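Local structure of calcium uptake protein 2, mitochondrial (Homo sapiens, 6LB7) at residues 34-38 and 187-191. The protein binds calcium through an EF-hand and probably helps regulate calcium uptake into mitochondria as a partner of the calcium uniporter. Numbering follows the deposited sequence.
Sequences LFSVM and IQEME
Ile-187 meets helix 30-38 with two of its branches, and the pair of helices it helps to join illustrates how hydrophobic side chains can hold a steep crossing while a carboxylate and a water close its end. Its CD1 lies 3.7 Å from CD2 of Leu-34, and its CG2 rests against CG1 of Val-37, Ile-187 and Val-37 crossing at about a right angle; Leu-94 of helix 84-94 touches both. One turn on, Met-190 runs straight across the interface. With CG anti to the backbone N (chi1 -173°) and an extended chain beyond, it passes its sulfur 3.9 Å from Leu-34 CD1 and brings CE to the edge of the Phe-35 ring, 4.4 Å from CE1. Met-38 crosses it almost perpendicularly: SD of Met-38 sits 3.6 Å from CG of Met-190, and a bend at chi3 (-64°) sets its methyl about equally far from CG, SD and CE of Met-190. Replacing Met-38 with an alanine would probably open a gap beside Met-190, leaving the Met-190 thioether freer to turn, and take away the apolar neighbour of Glu-191 CG. Glu-191 slides past Met-38 in the opposite direction, its CG 3.7 Å from Met-38 CG. Its carboxylate is buried but well satisfied: a water donates to OE2 of Glu-191 and to the backbone O of Met-38, at 2.9 Å each, while Arg-318 and Arg-321 form salt bridges to OE2 and NE1 of Trp-210 hydrogen-bonds to OE1. Arg-321 also hydrogen-bonds to the carbonyl O of Val-37, so the C-terminal part of the chain is tied to both helices. The segment axes approach to 11.0 Å at -72°, a steep helix-helix packing through which the N-terminal region of this EF-hand protein is joined to the long helix 173-196.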
ATOM      1  N   LEU B  34       5.173   6.968  26.796  1.00 13.06           N
ATOM      2  CA  LEU B  34       4.168   7.991  26.517  1.00 18.44           C
ATOM      3  C   LEU B  34       4.817   9.331  26.179  1.00 18.99           C
ATOM      4  O   LEU B  34       4.408   9.997  25.222  1.00 16.72           O
ATOM      5  CB  LEU B  34       3.228   8.144  27.711  1.00 13.39           C
ATOM      6  CG  LEU B  34       2.340   6.940  27.991  1.00 15.88           C
ATOM      7  CD1 LEU B  34       1.731   7.059  29.380  1.00 11.73           C
ATOM      8  CD2 LEU B  34       1.262   6.789  26.907  1.00 11.59           C
ATOM      9  N   PHE B  35       5.856   9.726  26.933  1.00 16.86           N
ATOM     10  CA  PHE B  35       6.539  10.992  26.671  1.00 14.95           C
ATOM     11  C   PHE B  35       7.248  10.981  25.319  1.00 20.62           C
ATOM     12  O   PHE B  35       7.215  11.975  24.585  1.00 16.09           O
ATOM     13  CB  PHE B  35       7.538  11.300  27.787  1.00 16.58           C
ATOM     14  CG  PHE B  35       6.897  11.717  29.083  1.00 18.33           C
ATOM     15  CD1 PHE B  35       5.524  11.864  29.186  1.00 25.43           C
ATOM     16  CD2 PHE B  35       7.670  12.000  30.187  1.00 27.42           C
ATOM     17  CE1 PHE B  35       4.935  12.260  30.370  1.00 26.32           C
ATOM     18  CE2 PHE B  35       7.086  12.396  31.369  1.00 32.72           C
ATOM     19  CZ  PHE B  35       5.713  12.524  31.459  1.00 21.79           C
ATOM     20  N   SER B  36       7.901   9.874  24.971  1.00 14.80           N
ATOM     21  CA  SER B  36       8.581   9.805  23.683  1.00 12.46           C
ATOM     22  C   SER B  36       7.601   9.907  22.515  1.00 17.60           C
ATOM     23  O   SER B  36       7.988  10.307  21.410  1.00 21.00           O
ATOM     24  CB  SER B  36       9.393   8.511  23.593  1.00 18.19           C
ATOM     25  OG  SER B  36       8.586   7.415  23.190  1.00 18.47           O
ATOM     26  N   VAL B  37       6.335   9.573  22.734  1.00 16.74           N
ATOM     27  CA  VAL B  37       5.355   9.677  21.664  1.00 19.96           C
ATOM     28  C   VAL B  37       4.831  11.108  21.542  1.00 17.39           C
ATOM     29  O   VAL B  37       4.585  11.605  20.441  1.00 21.95           O
ATOM     30  CB  VAL B  37       4.227   8.656  21.920  1.00 21.86           C
ATOM     31  CG1 VAL B  37       3.018   8.956  21.067  1.00 20.10           C
ATOM     32  CG2 VAL B  37       4.739   7.230  21.668  1.00 15.56           C
ATOM     33  N   MET B  38       4.655  11.791  22.663  1.00 14.98           N
ATOM     34  CA  MET B  38       4.057  13.115  22.631  1.00 24.35           C
ATOM     35  C   MET B  38       5.080  14.200  22.338  1.00 22.52           C
ATOM     36  O   MET B  38       4.747  15.189  21.683  1.00 21.02           O
ATOM     37  CB  MET B  38       3.363  13.408  23.962  1.00 19.08           C
ATOM     38  CG  MET B  38       2.124  12.538  24.196  1.00 27.88           C
ATOM     39  SD  MET B  38       1.085  13.294  25.443  1.00 30.64           S
ATOM     40  CE  MET B  38       2.182  13.224  26.862  1.00 25.69           C
ATOM     41  N   ILE B 187      -3.262   7.383  23.636  1.00 10.81           N
ATOM     42  CA  ILE B 187      -2.461   8.499  23.109  1.00 10.52           C
ATOM     43  C   ILE B 187      -3.360   9.674  22.756  1.00 10.64           C
ATOM     44  O   ILE B 187      -3.007  10.835  22.994  1.00 10.82           O
ATOM     45  CB  ILE B 187      -1.633   8.085  21.872  1.00 10.45           C
ATOM     46  CG1 ILE B 187      -0.686   6.914  22.173  1.00 17.46           C
ATOM     47  CG2 ILE B 187      -0.845   9.324  21.303  1.00 10.46           C
ATOM     48  CD1 ILE B 187       0.053   7.043  23.455  1.00 17.28           C
ATOM     49  N   GLN B 188      -4.504   9.398  22.119  1.00 10.73           N
ATOM     50  CA  GLN B 188      -5.326  10.555  21.783  1.00 10.89           C
ATOM     51  C   GLN B 188      -5.877  11.219  23.041  1.00 10.96           C
ATOM     52  O   GLN B 188      -5.868  12.450  23.167  1.00 11.07           O
ATOM     53  CB  GLN B 188      -6.476  10.155  20.840  1.00 11.03           C
ATOM     54  CG  GLN B 188      -6.069   9.518  19.492  1.00 11.01           C
ATOM     55  CD  GLN B 188      -7.111   8.545  18.948  1.00 21.18           C
ATOM     56  OE1 GLN B 188      -8.098   8.320  19.526  1.00 21.69           O
ATOM     57  NE2 GLN B 188      -6.884   7.978  17.830  1.00 11.81           N
ATOM     58  N   GLU B 189      -6.273  10.481  24.079  1.00 10.88           N
ATOM     59  CA  GLU B 189      -6.790  11.158  25.266  1.00 10.96           C
ATOM     60  C   GLU B 189      -5.691  11.932  25.971  1.00 10.90           C
ATOM     61  O   GLU B 189      -5.921  13.029  26.494  1.00 12.00           O
ATOM     62  CB  GLU B 189      -7.433  10.138  26.219  1.00 10.94           C
ATOM     63  CG  GLU B 189      -8.751   9.572  25.686  1.00 15.23           C
ATOM     64  CD  GLU B 189      -9.368   8.516  26.580  1.00 17.23           C
ATOM     65  OE1 GLU B 189      -8.756   8.138  27.593  1.00 23.99           O
ATOM     66  OE2 GLU B 189     -10.478   8.065  26.242  1.00 14.26           O
ATOM     67  N   MET B 190      -4.485  11.383  25.999  1.00  9.54           N
ATOM     68  CA  MET B 190      -3.407  12.082  26.688  1.00  9.53           C
ATOM     69  C   MET B 190      -3.001  13.344  25.936  1.00 16.52           C
ATOM     70  O   MET B 190      -2.812  14.406  26.541  1.00  9.72           O
ATOM     71  CB  MET B 190      -2.233  11.139  26.856  1.00  9.42           C
ATOM     72  CG  MET B 190      -1.145  11.686  27.695  1.00 23.36           C
ATOM     73  SD  MET B 190      -0.033  10.339  28.117  1.00 23.98           S
ATOM     74  CE  MET B 190       0.731  11.047  29.562  1.00 16.96           C
ATOM     75  N   GLU B 191      -2.867  13.251  24.609  1.00 11.47           N
ATOM     76  CA  GLU B 191      -2.557  14.441  23.823  1.00 13.18           C
ATOM     77  C   GLU B 191      -3.685  15.465  23.896  1.00 11.78           C
ATOM     78  O   GLU B 191      -3.431  16.669  23.959  1.00 12.79           O
ATOM     79  CB  GLU B 191      -2.267  14.055  22.369  1.00 11.88           C
ATOM     80  CG  GLU B 191      -0.950  13.294  22.238  1.00 11.37           C
ATOM     81  CD  GLU B 191      -0.487  13.142  20.806  1.00 16.89           C
ATOM     82  OE1 GLU B 191      -1.345  13.008  19.896  1.00 12.67           O
ATOM     83  OE2 GLU B 191       0.745  13.178  20.591  1.00 19.67           O
TER
HETATM   84  O   HOH W   1       2.149  15.759  20.444  1.00 19.11           O